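Side-chain contacts in peridinin-chlorophyll A protein (Amphidinium carterae, PDB 2C9E), which probably serves as a water-soluble light-harvesting antenna, holding peridinin and chlorophyll a to capture solar energy in the blue-green range: residues 32-37 with 206-211; 46-51 with 246-251; 54-59 with 239-244. One frame throughout, in Å; residues are numbered along the deposited sequence.

Contact 1. Residues 32-37 with 206-211. With PID (peridinin), chain H.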
loop_
_atom_site.group_PDB
_atom_site.type_symbol
_atom_site.label_atom_id
_atom_site.label_comp_id
_atom_site.label_asym_id
_atom_site.label_seq_id
_atom_site.Cartn_x
_atom_site.Cartn_y
_atom_site.Cartn_z
ATOM N N TYR A 32 7.366 6.382 11.890
ATOM C CA TYR A 32 8.308 5.406 11.353
ATOM C C TYR A 32 8.234 5.355 9.810
ATOM O O TYR A 32 9.259 5.369 9.158
ATOM C CB TYR A 32 8.034 4.020 11.911
ATOM C CG TYR A 32 8.713 2.937 11.144
ATOM C CD1 TYR A 32 10.039 2.591 11.424
ATOM C CD2 TYR A 32 8.058 2.280 10.084
ATOM C CE1 TYR A 32 10.711 1.623 10.670
ATOM C CE2 TYR A 32 8.733 1.298 9.303
ATOM C CZ TYR A 32 10.058 0.970 9.603
ATOM O OH TYR A 32 10.743 -0.011 8.880
ATOM N N ILE A 33 7.032 5.305 9.231
ATOM C CA ILE A 33 6.920 5.248 7.765
ATOM C C ILE A 33 7.518 6.503 7.126
ATOM O O ILE A 33 8.278 6.414 6.161
ATOM C CB ILE A 33 5.477 5.086 7.295
ATOM C CG1 ILE A 33 4.884 3.810 7.871
ATOM C CG2 ILE A 33 5.441 5.067 5.774
ATOM C CD1 ILE A 33 3.390 3.665 7.730
ATOM N N ALA A 34 7.194 7.661 7.707
ATOM C CA ALA A 34 7.694 8.949 7.264
ATOM C C ALA A 34 9.203 9.007 7.223
ATOM O O ALA A 34 9.756 9.570 6.272
ATOM C CB ALA A 34 7.207 10.025 8.170
ATOM N N ASP A 35 9.874 8.454 8.239
ATOM C CA ASP A 35 11.331 8.518 8.259
ATOM C C ASP A 35 12.076 7.239 7.945
ATOM O O ASP A 35 13.310 7.252 7.917
ATOM C CB ASP A 35 11.863 8.988 9.622
ATOM C CG ASP A 35 11.277 10.321 10.083
ATOM O OD1 ASP A 35 10.933 11.211 9.248
ATOM O OD2 ASP A 35 11.181 10.470 11.325
ATOM N N ALA A 36 11.368 6.143 7.682
ATOM C CA ALA A 36 12.067 4.882 7.462
ATOM C C ALA A 36 13.223 4.873 6.440
ATOM O O ALA A 36 14.270 4.301 6.698
ATOM C CB ALA A 36 11.097 3.822 7.115
ATOM N N SER A 37 13.048 5.485 5.284
ATOM C CA SER A 37 14.136 5.442 4.333
ATOM C C SER A 37 15.276 6.404 4.676
ATOM O O SER A 37 16.364 6.245 4.170
ATOM C CB SER A 37 13.608 5.660 2.905
ATOM O OG SER A 37 13.222 6.977 2.717
ATOM N N TYR A 206 3.765 14.569 4.698
ATOM C CA TYR A 206 2.338 14.253 4.527
ATOM C C TYR A 206 1.977 12.976 5.304
ATOM O O TYR A 206 1.025 12.947 6.104
ATOM C CB TYR A 206 2.025 14.068 3.038
ATOM C CG TYR A 206 0.555 13.847 2.769
ATOM C CD1 TYR A 206 -0.338 14.902 2.810
ATOM C CD2 TYR A 206 0.039 12.551 2.587
ATOM C CE1 TYR A 206 -1.722 14.696 2.696
ATOM C CE2 TYR A 206 -1.356 12.328 2.459
ATOM C CZ TYR A 206 -2.221 13.410 2.516
ATOM O OH TYR A 206 -3.580 13.209 2.366
ATOM N N ILE A 207 2.763 11.920 5.103
ATOM C CA ILE A 207 2.527 10.669 5.788
ATOM C C ILE A 207 2.590 10.835 7.315
ATOM O O ILE A 207 1.775 10.276 8.056
ATOM C CB ILE A 207 3.567 9.624 5.333
ATOM C CG1 ILE A 207 3.311 9.254 3.851
ATOM C CG2 ILE A 207 3.583 8.437 6.292
ATOM C CD1 ILE A 207 4.399 8.349 3.248
ATOM N N GLU A 208 3.557 11.602 7.793
ATOM C CA GLU A 208 3.710 11.835 9.230
ATOM C C GLU A 208 2.568 12.614 9.924
ATOM O O GLU A 208 2.142 12.300 11.069
ATOM C CB GLU A 208 4.990 12.626 9.472
ATOM C CG GLU A 208 5.350 12.721 10.918
ATOM C CD GLU A 208 6.396 13.784 11.229
ATOM O OE1 GLU A 208 7.307 14.061 10.397
ATOM O OE2 GLU A 208 6.309 14.329 12.341
ATOM N N THR A 209 2.053 13.620 9.227
ATOM C CA THR A 209 1.066 14.503 9.833
ATOM C C THR A 209 -0.319 14.590 9.231
ATOM O O THR A 209 -1.197 15.154 9.859
ATOM C CB THR A 209 1.593 15.951 9.808
ATOM O OG1 THR A 209 1.698 16.340 8.432
ATOM C CG2 THR A 209 3.021 16.090 10.454
ATOM N N ALA A 210 -0.531 14.082 8.027
ATOM C CA ALA A 210 -1.818 14.240 7.369
ATOM C C ALA A 210 -3.017 13.722 8.127
ATOM O O ALA A 210 -3.977 14.439 8.383
ATOM C CB ALA A 210 -1.777 13.607 5.987
ATOM N N SER A 211 -2.977 12.458 8.484
ATOM C CA SER A 211 -4.102 11.873 9.182
ATOM C C SER A 211 -4.471 12.584 10.471
ATOM O O SER A 211 -5.646 12.860 10.726
ATOM C CB SER A 211 -3.814 10.398 9.489
ATOM O OG SER A 211 -4.888 9.774 10.166
HETATM C C1 PID H . -0.256 21.626 -9.802
HETATM C C2 PID H . -0.934 22.953 -10.150
HETATM C C3 PID H . -1.396 22.971 -11.611
HETATM C C4 PID H . -0.194 22.707 -12.518
HETATM C C5 PID H . 0.454 21.328 -12.345
HETATM C C6 PID H . 0.494 20.846 -10.886
HETATM C C7 PID H . 1.571 20.016 -10.556
HETATM C C8 PID H . 1.444 18.739 -10.008
HETATM C C9 PID H . 2.494 17.882 -9.667
HETATM C C10 PID H . 3.863 18.090 -9.795
HETATM C C11 PID H . 2.345 16.707 -9.055
HETATM C C12 PID H . 3.547 16.199 -8.775
HETATM C C13 PID H . 3.744 15.066 -7.983
HETATM C C14 PID H . 4.952 14.478 -7.606
HETATM C C15 PID H . 4.914 13.364 -6.765
HETATM C C16 PID H . 6.014 12.690 -6.237
HETATM C C17 PID H . 5.816 11.602 -5.385
HETATM C C18 PID H . 6.857 10.915 -4.763
HETATM C C19 PID H . 6.624 9.838 -3.907
HETATM C C20 PID H . 7.667 9.200 -3.234
HETATM C C21 PID H . 7.515 8.137 -2.341
HETATM C C22 PID H . 8.659 7.685 -1.690
HETATM C C23 PID H . 8.751 6.751 -0.779
HETATM C C24 PID H . 8.902 5.953 0.250
HETATM C C25 PID H . 9.201 4.450 0.135
HETATM C C26 PID H . 8.568 3.642 1.278
HETATM C C27 PID H . 8.806 4.282 2.655
HETATM C C28 PID H . 8.133 5.658 2.640
HETATM C C29 PID H . 8.859 6.575 1.653
HETATM C C30 PID H . 8.931 2.533 4.280
HETATM C C31 PID H . 8.348 1.770 5.471
HETATM C CM1 PID H . 0.277 21.573 -8.369
HETATM C CM2 PID H . 1.862 21.477 -12.930
HETATM C CM3 PID H . -0.324 20.311 -13.186
HETATM C CM4 PID H . 6.294 15.002 -8.127
HETATM C CM5 PID H . 6.166 7.431 -2.144
HETATM C CM6 PID H . 8.686 3.913 -1.202
HETATM C CM7 PID H . 10.722 4.280 0.209
HETATM C CM8 PID H . 8.168 7.940 1.621
HETATM O O1 PID H . -0.787 20.431 -10.383
HETATM O O2 PID H . -1.821 24.303 -11.908
HETATM O O3 PID H . 4.413 19.058 -10.316
HETATM O O4 PID H . 4.525 17.034 -9.239
HETATM O O5 PID H . 10.194 6.712 2.144
HETATM O O6 PID H . 8.208 3.549 3.736
HETATM O O7 PID H . 10.038 2.238 3.834
#
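Ile-33 and Ile-207 meet methyl to methyl: CG2 of Ile-33 lies 3.9 Å from CG2 of Ile-207, and the two side chains cross at about a right angle. Both use the same conformation. With CG1 beside the backbone N (chi1 -59° in Ile-33, -68° in Ile-207), CG2 of each is set opposite that N, and it is this short branch that faces the partner helix. CG2 of Ile-207 also reaches over the backbone of the other helix, 4.0 Å from Ala-34 N. A step along, CB of Ala-34 touches CB of Glu-208 at 3.7 Å, so only the root of the glutamate takes part; its extended chain runs on to a salt bridge between OE1 and Lys-205.

Peridinin packs against both isoleucines as well. CG2 of Ile-33 is 3.8 Å from its ester oxygen O6, while the long branch of Ile-207 puts CD1 4.1 Å from ring methyl CM8. Further along helix 28-39, Ala-36 CB packs 3.8 Å from the acetyl carbon C30 and at the same time lies over one face of the Tyr-32 ring, offset toward its rim. Ser-37 OG comes to 3.1 Å from the peridinin hydroxyl O5 and is hydrogen-bonded to Gly-198 O.

The two short segments run antiparallel at 170° with axes only 8.1 Å apart, a close spacing consistent with the small side chain of Ala-34 at the point of nearest approach. This is a close-packed antiparallel helix pair, here forming part of the helical wall around the peridinin end ring in the pigment cavity.

Contact 2. Residues 46-51 with 246-251. With PID (peridinin), chain E.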
loop_
_atom_site.group_PDB
_atom_site.type_symbol
_atom_site.label_atom_id
_atom_site.label_comp_id
_atom_site.label_asym_id
_atom_site.label_seq_id
_atom_site.Cartn_x
_atom_site.Cartn_y
_atom_site.Cartn_z
ATOM N N LEU A 46 14.332 -1.968 -1.140
ATOM C CA LEU A 46 14.356 -3.426 -1.331
ATOM C C LEU A 46 13.186 -4.053 -0.557
ATOM O O LEU A 46 12.526 -4.980 -1.047
ATOM C CB LEU A 46 15.664 -4.031 -0.804
ATOM C CG LEU A 46 15.794 -5.557 -0.841
ATOM C CD1 LEU A 46 15.507 -6.121 -2.278
ATOM C CD2 LEU A 46 17.236 -5.914 -0.431
ATOM N N ALA A 47 12.910 -3.546 0.636
ATOM C CA ALA A 47 11.791 -4.093 1.411
ATOM C C ALA A 47 10.492 -3.951 0.658
ATOM O O ALA A 47 9.662 -4.840 0.642
ATOM C CB ALA A 47 11.681 -3.392 2.754
ATOM N N VAL A 48 10.296 -2.812 0.028
ATOM C CA VAL A 48 9.046 -2.600 -0.707
ATOM C C VAL A 48 8.983 -3.588 -1.877
ATOM O O VAL A 48 7.912 -4.137 -2.185
ATOM C CB VAL A 48 8.973 -1.185 -1.202
ATOM C CG1 VAL A 48 7.876 -1.040 -2.279
ATOM C CG2 VAL A 48 8.726 -0.296 -0.043
ATOM N N GLU A 49 10.131 -3.797 -2.519
ATOM C CA GLU A 49 10.210 -4.749 -3.594
ATOM C C GLU A 49 9.796 -6.160 -3.069
ATOM O O GLU A 49 9.102 -6.908 -3.753
ATOM C CB GLU A 49 11.652 -4.839 -4.135
ATOM C CG GLU A 49 11.768 -5.782 -5.296
ATOM C CD GLU A 49 13.201 -6.184 -5.622
ATOM O OE1 GLU A 49 14.108 -5.331 -5.591
ATOM O OE2 GLU A 49 13.411 -7.372 -5.950
ATOM N N LYS A 50 10.238 -6.529 -1.880
ATOM C CA LYS A 50 9.892 -7.853 -1.348
ATOM C C LYS A 50 8.429 -7.888 -0.977
ATOM O O LYS A 50 7.731 -8.895 -1.163
ATOM C CB LYS A 50 10.795 -8.185 -0.144
ATOM C CG LYS A 50 12.262 -8.347 -0.565
ATOM C CD LYS A 50 13.170 -8.517 0.591
ATOM C CE LYS A 50 14.429 -9.218 0.155
ATOM N NZ LYS A 50 14.108 -10.448 -0.696
ATOM N N LEU A 51 7.933 -6.785 -0.450
ATOM C CA LEU A 51 6.510 -6.743 -0.092
ATOM C C LEU A 51 5.575 -7.048 -1.321
ATOM O O LEU A 51 4.558 -7.802 -1.245
ATOM C CB LEU A 51 6.213 -5.358 0.490
ATOM C CG LEU A 51 4.787 -5.095 0.964
ATOM C CD1 LEU A 51 4.510 -5.915 2.227
ATOM C CD2 LEU A 51 4.611 -3.558 1.211
ATOM N N ARG A 246 9.808 -4.793 -11.105
ATOM C CA ARG A 246 10.935 -4.697 -12.037
ATOM C C ARG A 246 11.664 -3.336 -11.951
ATOM O O ARG A 246 12.895 -3.281 -11.919
ATOM C CB ARG A 246 10.466 -4.941 -13.473
ATOM C CG ARG A 246 11.523 -4.589 -14.493
ATOM C CD ARG A 246 10.918 -4.373 -15.872
ATOM N NE ARG A 246 10.383 -5.611 -16.431
ATOM C CZ ARG A 246 9.159 -5.712 -16.942
ATOM N NH1 ARG A 246 8.356 -4.635 -16.944
ATOM N NH2 ARG A 246 8.746 -6.874 -17.459
ATOM N N ALA A 247 10.901 -2.244 -11.893
ATOM C CA ALA A 247 11.489 -0.892 -11.824
ATOM C C ALA A 247 12.447 -0.705 -10.632
ATOM O O ALA A 247 13.561 -0.179 -10.757
ATOM C CB ALA A 247 10.381 0.122 -11.756
ATOM N N ILE A 248 12.009 -1.161 -9.473
ATOM C CA ILE A 248 12.803 -1.026 -8.275
ATOM C C ILE A 248 14.142 -1.742 -8.436
ATOM O O ILE A 248 15.171 -1.205 -8.077
ATOM C CB ILE A 248 12.050 -1.614 -7.075
ATOM C CG1 ILE A 248 10.767 -0.817 -6.836
ATOM C CG2 ILE A 248 12.979 -1.680 -5.857
ATOM C CD1 ILE A 248 9.885 -1.433 -5.727
ATOM N N LYS A 249 14.129 -2.959 -8.973
ATOM C CA LYS A 249 15.373 -3.684 -9.156
ATOM C C LYS A 249 16.276 -2.834 -10.037
ATOM O O LYS A 249 17.458 -2.647 -9.716
ATOM C CB LYS A 249 15.103 -5.076 -9.783
ATOM C CG LYS A 249 14.304 -5.981 -8.804
ATOM C CD LYS A 249 13.547 -7.131 -9.483
ATOM C CE LYS A 249 14.136 -8.483 -9.118
ATOM N NZ LYS A 249 13.254 -9.593 -9.585
ATOM N N GLY A 250 15.729 -2.286 -11.121
ATOM C CA GLY A 250 16.562 -1.439 -11.964
ATOM C C GLY A 250 16.970 -0.121 -11.309
ATOM O O GLY A 250 17.890 0.591 -11.818
ATOM N N ALA A 251 16.351 0.211 -10.162
ATOM C CA ALA A 251 16.640 1.501 -9.514
ATOM C C ALA A 251 17.510 1.492 -8.289
ATOM O O ALA A 251 18.093 2.529 -7.946
ATOM C CB ALA A 251 15.282 2.226 -9.182
HETATM C C1 PID E . 9.730 -15.991 15.490
HETATM C C2 PID E . 10.092 -16.812 16.730
HETATM C C3 PID E . 9.489 -18.213 16.616
HETATM C C4 PID E . 7.969 -18.056 16.535
HETATM C C5 PID E . 7.513 -17.434 15.210
HETATM C C6 PID E . 8.416 -16.275 14.752
HETATM C C7 PID E . 7.771 -15.254 14.052
HETATM C C8 PID E . 7.856 -15.027 12.679
HETATM C C9 PID E . 7.168 -13.986 12.053
HETATM C C10 PID E . 6.331 -13.068 12.678
HETATM C C11 PID E . 7.182 -13.702 10.749
HETATM C C12 PID E . 6.378 -12.656 10.537
HETATM C C13 PID E . 6.041 -12.141 9.286
HETATM C C14 PID E . 5.188 -11.067 9.018
HETATM C C15 PID E . 4.940 -10.731 7.684
HETATM C C16 PID E . 4.086 -9.732 7.215
HETATM C C17 PID E . 3.882 -9.585 5.843
HETATM C C18 PID E . 2.975 -8.666 5.317
HETATM C C19 PID E . 2.714 -8.571 3.950
HETATM C C20 PID E . 1.752 -7.680 3.470
HETATM C C21 PID E . 1.365 -7.528 2.137
HETATM C C22 PID E . 0.371 -6.606 1.811
HETATM C C23 PID E . -0.093 -6.380 0.605
HETATM C C24 PID E . -0.564 -6.160 -0.599
HETATM C C25 PID E . -1.787 -6.904 -1.164
HETATM C C26 PID E . -1.419 -7.535 -2.510
HETATM C C27 PID E . -0.777 -6.542 -3.490
HETATM C C28 PID E . 0.452 -5.863 -2.870
HETATM C C29 PID E . 0.143 -5.170 -1.538
HETATM C C30 PID E . -1.146 -7.746 -5.536
HETATM C C31 PID E . -0.599 -8.590 -6.688
HETATM C CM1 PID E . 10.280 -14.562 15.514
HETATM C CM2 PID E . 6.076 -16.959 15.441
HETATM C CM3 PID E . 7.486 -18.534 14.144
HETATM C CM4 PID E . 4.468 -10.333 10.153
HETATM C CM5 PID E . 2.018 -8.370 1.034
HETATM C CM6 PID E . -2.240 -8.012 -0.208
HETATM C CM7 PID E . -2.958 -5.941 -1.376
HETATM C CM8 PID E . 1.439 -4.673 -0.899
HETATM O O1 PID E . 9.695 -16.674 14.233
HETATM O O2 PID E . 9.833 -18.988 17.769
HETATM O O3 PID E . 6.067 -13.012 13.878
HETATM O O4 PID E . 5.837 -12.232 11.719
HETATM O O5 PID E . -0.717 -4.058 -1.784
HETATM O O6 PID E . -0.263 -7.302 -4.599
HETATM O O7 PID E . -2.350 -7.495 -5.468
#
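The carboxylate of Glu-49 is the flat group here, and Lys-249 lies across one of its faces: CG of the lysine sits 3.3 Å from both OE1 and OE2 of Glu-49, with CE of Lys-249 over the same face nearer OE2. Ile-248 approaches from beside the group, its CG2 3.8 Å from OE1 of Glu-49. The lysine meets the glutamate through its methylenes rather than its charge, since NZ of Lys-249 stays 4.3 Å from OE2 of Glu-49, beyond a salt bridge. Glu-53 OE2 lies close to that same oxygen and has a long, weak pairing with Lys-249 NZ, so the ammonium probably eases the repulsion between two carboxylates.

Helices 41-55 and 234-251 pack antiparallel here, at 156° with 9.6 Å between the segment axes, in the all-helical shell that encloses the pigments. CG of Glu-49 points opposite its backbone N (chi1 -178°), and the extended chain slides past Ile-248 in the reverse direction. With an alanine here, the carboxylate against the lysine methylenes is gone, and Lys-249 would probably be freer to swing, with a gap likely where OE1 lay between Ile-248 CG2 and Lys-249 CG. Deeper in, Val-48 CG1 meets Ile-248 CD1 at 4.0 Å, the two side chains crossing near a right angle; both residues touch a chlorophyll. Elsewhere on helix 41-55, Leu-51 CD1 rests 3.5 Å from peridinin carbon C20 on the conjugated chain.

Contact 3. Residues 54-59 with 239-244. With CLA (chlorophyll a), chain C.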
loop_
_atom_site.group_PDB
_atom_site.type_symbol
_atom_site.label_atom_id
_atom_site.label_comp_id
_atom_site.label_asym_id
_atom_site.label_seq_id
_atom_site.Cartn_x
_atom_site.Cartn_y
_atom_site.Cartn_z
ATOM N N VAL A 54 5.906 -10.697 -2.475
ATOM C CA VAL A 54 5.094 -11.616 -1.665
ATOM C C VAL A 54 3.640 -11.514 -2.061
ATOM O O VAL A 54 2.944 -12.529 -2.212
ATOM C CB VAL A 54 5.253 -11.363 -0.089
ATOM C CG1 VAL A 54 4.445 -12.382 0.726
ATOM C CG2 VAL A 54 6.708 -11.526 0.288
ATOM N N GLY A 55 3.198 -10.287 -2.297
ATOM C CA GLY A 55 1.811 -10.080 -2.672
ATOM C C GLY A 55 1.525 -10.821 -3.966
ATOM O O GLY A 55 0.396 -11.277 -4.212
ATOM N N LEU A 56 2.565 -10.954 -4.789
ATOM C CA LEU A 56 2.423 -11.605 -6.086
ATOM C C LEU A 56 2.408 -13.125 -5.986
ATOM O O LEU A 56 2.196 -13.793 -6.974
ATOM C CB LEU A 56 3.538 -11.143 -7.040
ATOM C CG LEU A 56 3.250 -9.819 -7.769
ATOM C CD1 LEU A 56 4.447 -9.373 -8.623
ATOM C CD2 LEU A 56 2.066 -9.986 -8.658
ATOM N N THR A 57 2.593 -13.674 -4.790
ATOM C CA THR A 57 2.565 -15.133 -4.630
ATOM C C THR A 57 1.208 -15.594 -4.084
ATOM O O THR A 57 0.913 -16.780 -4.074
ATOM C CB THR A 57 3.649 -15.653 -3.647
ATOM O OG1 THR A 57 3.419 -15.115 -2.330
ATOM C CG2 THR A 57 5.056 -15.301 -4.136
ATOM N N MET A 58 0.388 -14.641 -3.646
ATOM C CA MET A 58 -0.922 -14.915 -3.058
ATOM C C MET A 58 -2.032 -15.232 -4.048
ATOM O O MET A 58 -1.961 -14.880 -5.232
ATOM C CB MET A 58 -1.350 -13.716 -2.216
ATOM C CG MET A 58 -0.439 -13.478 -0.981
ATOM S SD MET A 58 -0.748 -11.860 -0.169
ATOM C CE MET A 58 0.323 -11.982 1.271
ATOM N N ASP A 59 -3.070 -15.878 -3.538
ATOM C CA ASP A 59 -4.240 -16.238 -4.311
ATOM C C ASP A 59 -5.082 -14.957 -4.512
ATOM O O ASP A 59 -5.666 -14.419 -3.570
ATOM C CB ASP A 59 -5.004 -17.273 -3.507
ATOM C CG ASP A 59 -6.269 -17.738 -4.188
ATOM O OD1 ASP A 59 -6.751 -17.084 -5.128
ATOM O OD2 ASP A 59 -6.789 -18.778 -3.748
ATOM N N ASP A 239 -0.267 -7.088 -13.205
ATOM C CA ASP A 239 0.747 -6.589 -14.144
ATOM C C ASP A 239 1.436 -5.323 -13.650
ATOM O O ASP A 239 2.661 -5.240 -13.697
ATOM C CB ASP A 239 0.152 -6.288 -15.504
ATOM C CG ASP A 239 -0.337 -7.512 -16.189
ATOM O OD1 ASP A 239 0.465 -8.469 -16.319
ATOM O OD2 ASP A 239 -1.526 -7.505 -16.596
ATOM N N ALA A 240 0.655 -4.340 -13.197
ATOM C CA ALA A 240 1.214 -3.069 -12.696
ATOM C C ALA A 240 2.140 -3.300 -11.479
ATOM O O ALA A 240 3.261 -2.791 -11.423
ATOM C CB ALA A 240 0.084 -2.150 -12.352
ATOM N N VAL A 241 1.682 -4.096 -10.521
ATOM C CA VAL A 241 2.480 -4.419 -9.357
ATOM C C VAL A 241 3.843 -5.025 -9.838
ATOM O O VAL A 241 4.919 -4.637 -9.387
ATOM C CB VAL A 241 1.715 -5.432 -8.442
ATOM C CG1 VAL A 241 2.636 -6.001 -7.339
ATOM C CG2 VAL A 241 0.516 -4.749 -7.756
ATOM N N PHE A 242 3.803 -5.993 -10.748
ATOM C CA PHE A 242 5.042 -6.563 -11.180
ATOM C C PHE A 242 5.900 -5.492 -11.926
ATOM O O PHE A 242 7.141 -5.449 -11.768
ATOM C CB PHE A 242 4.778 -7.790 -12.060
ATOM C CG PHE A 242 6.040 -8.444 -12.536
ATOM C CD1 PHE A 242 6.945 -8.961 -11.617
ATOM C CD2 PHE A 242 6.375 -8.438 -13.894
ATOM C CE1 PHE A 242 8.191 -9.463 -12.027
ATOM C CE2 PHE A 242 7.611 -8.928 -14.338
ATOM C CZ PHE A 242 8.527 -9.444 -13.399
ATOM N N ALA A 243 5.259 -4.627 -12.725
ATOM C CA ALA A 243 6.020 -3.580 -13.426
ATOM C C ALA A 243 6.868 -2.783 -12.382
ATOM O O ALA A 243 8.028 -2.466 -12.615
ATOM C CB ALA A 243 5.066 -2.629 -14.177
ATOM N N HIS A 244 6.283 -2.486 -11.219
ATOM C CA HIS A 244 7.031 -1.740 -10.180
ATOM C C HIS A 244 8.151 -2.615 -9.589
ATOM O O HIS A 244 9.213 -2.116 -9.296
ATOM C CB HIS A 244 6.109 -1.285 -9.041
ATOM C CG HIS A 244 5.165 -0.165 -9.401
ATOM N ND1 HIS A 244 4.001 -0.363 -10.124
ATOM C CD2 HIS A 244 5.199 1.160 -9.093
ATOM C CE1 HIS A 244 3.358 0.794 -10.248
ATOM N NE2 HIS A 244 4.067 1.735 -9.633
HETATM MG MG CLA C . 2.527 4.673 -7.454
HETATM C CHA CLA C . 0.377 7.385 -8.068
HETATM C CHB CLA C . 4.839 6.861 -6.098
HETATM C CHC CLA C . 4.221 2.012 -5.995
HETATM C CHD CLA C . -0.215 2.583 -8.029
HETATM N NA CLA C . 2.665 6.848 -7.275
HETATM C C1A CLA C . 1.653 7.765 -7.596
HETATM C C2A CLA C . 2.088 9.164 -7.218
HETATM C C3A CLA C . 3.550 9.001 -6.828
HETATM C C4A CLA C . 3.734 7.489 -6.690
HETATM C CMA CLA C . 4.449 9.512 -7.963
HETATM C CAA CLA C . 1.271 9.702 -6.038
HETATM C CBA CLA C . 1.509 11.188 -5.776
HETATM C CGA CLA C . 0.869 11.666 -4.481
HETATM O O1A CLA C . 1.047 12.836 -4.133
HETATM O O2A CLA C . 0.061 10.777 -3.630
HETATM N NB CLA C . 4.284 4.464 -6.365
HETATM C C1B CLA C . 5.092 5.507 -5.961
HETATM C C2B CLA C . 6.317 4.968 -5.437
HETATM C C3B CLA C . 6.190 3.603 -5.405
HETATM C C4B CLA C . 4.850 3.285 -5.936
HETATM C CMB CLA C . 7.602 5.784 -5.034
HETATM C CAB CLA C . 7.371 2.916 -4.887
HETATM C CBB CLA C . 7.401 1.576 -4.813
HETATM N NC CLA C . 2.071 2.652 -7.079
HETATM C C1C CLA C . 2.932 1.721 -6.525
HETATM C C2C CLA C . 2.329 0.398 -6.654
HETATM C C3C CLA C . 1.107 0.562 -7.216
HETATM C C4C CLA C . 0.931 1.985 -7.469
HETATM C CMC CLA C . 2.924 -0.948 -6.234
HETATM C CAC CLA C . 0.093 -0.513 -7.544
HETATM C CBC CLA C . 0.307 -1.085 -8.997
HETATM N ND CLA C . 0.556 4.889 -7.917
HETATM C C1D CLA C . -0.386 3.961 -8.263
HETATM C C2D CLA C . -1.460 4.574 -8.998
HETATM C C3D CLA C . -1.217 5.891 -8.946
HETATM C C4D CLA C . 0.019 6.076 -8.267
HETATM C CMD CLA C . -2.684 3.826 -9.641
HETATM C CAD CLA C . -1.737 7.207 -9.222
HETATM O OBD CLA C . -2.633 7.588 -9.997
HETATM C CBD CLA C . -0.872 8.210 -8.484
HETATM C CGD CLA C . -0.511 9.293 -9.476
HETATM O O1D CLA C . 0.534 9.210 -10.119
HETATM O O2D CLA C . -1.375 10.319 -9.684
HETATM C CED CLA C . -1.148 11.175 -10.665
HETATM C C1 CLA C . -0.494 11.357 -2.420
HETATM C C2 CLA C . -1.203 10.345 -1.780
HETATM C C3 CLA C . -2.422 10.367 -1.109
HETATM C C4 CLA C . -3.282 11.674 -0.919
HETATM C C5 CLA C . -3.058 9.064 -0.473
HETATM C C6 CLA C . -2.177 7.779 -0.567
HETATM C C7 CLA C . -2.934 6.501 -0.122
HETATM C C8 CLA C . -2.148 5.169 -0.255
HETATM C C9 CLA C . -3.115 3.967 -0.151
HETATM C C10 CLA C . -1.102 5.104 0.883
HETATM C C11 CLA C . -0.454 3.718 1.129
HETATM C C12 CLA C . 0.746 3.816 2.075
HETATM C C13 CLA C . 0.500 4.497 3.430
HETATM C C14 CLA C . 1.755 5.010 4.103
HETATM C C15 CLA C . -0.239 3.522 4.356
HETATM C C16 CLA C . 0.513 2.276 4.796
HETATM C C17 CLA C . -0.470 1.296 5.371
HETATM C C18 CLA C . 0.134 0.051 6.008
HETATM C C19 CLA C . -0.965 -0.833 6.538
HETATM C C20 CLA C . 1.057 0.440 7.146
HETATM O O HOH W 1 3.522 4.309 -9.300
#
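Leu-56 lays its CD1 methyl against the root of Phe-242, 3.8 Å from the phenylalanine CB, and at the edge of the aromatic ring rather than over its face. The contact joins the type I beta turn Gly-55 to Met-58, which follows helix 41-55, to the side of helix 234-251 in the helical shell around the pigments. CG of Leu-56 stands opposite its own carbonyl carbon (chi1 -84°), which carries the branch point to Val-241: CG of Leu-56 is 3.9 Å from CG1 of Val-241, and the two side chains slide past each other in opposite directions. With Phe-242 the leucine crosses at about a right angle. Leu-56 also touches a peridinin.

The turn is held from within. Val-54 O takes two bonds from Thr-57, one from the backbone N and one from OG1, which comes in at 2.6 Å in the carbonyl plane on a lone pair. Thr-57 OG1 is also hydrogen-bonded to Asp-105 N, and beyond the turn Asp-59 caps the next helix.

While CG1 of Val-241 faces the turn, its CG2 touches chlorophyll carbon CBC, the same atom that packs 3.5 Å from Ala-240 CB. His-244 lies under the macrocycle, with C1C of the chlorophyll over one face of its ring, offset toward the rim. Its ND1 donates to Ala-240 O over 2.9 Å, nearly straight at 171°, the acceptor in the imidazole plane but the donor well above the carbonyl plane. That bond helps to fix the ring's rotation, with NE2 directed at a water in its plane, 2.7 Å from NE2; the water oxygen binds the chlorophyll magnesium at 2.1 Å.

How the contacts relate
All three contacts join parts of the chain far apart in sequence, one from each half of the protein. Contacts 2 and 3 both draw on helices 41-55 and 234-251, contact 3 by setting the turn after the first against the second, and their centres lie 11 Å apart; contact 1 uses helices 28-39 and 201-213 and sits on the opposite side of the chain's centre from contact 3. Contact 1 is buried and almost wholly apolar where the helices touch. Contact 2 is buried too, yet an exposed lysine lies at its edge and brings charge into it. Contact 3 is partly buried, apolar between its segments, with polar chemistry at the turn and beneath the chlorophyll. Residues of each contact also touch pigment.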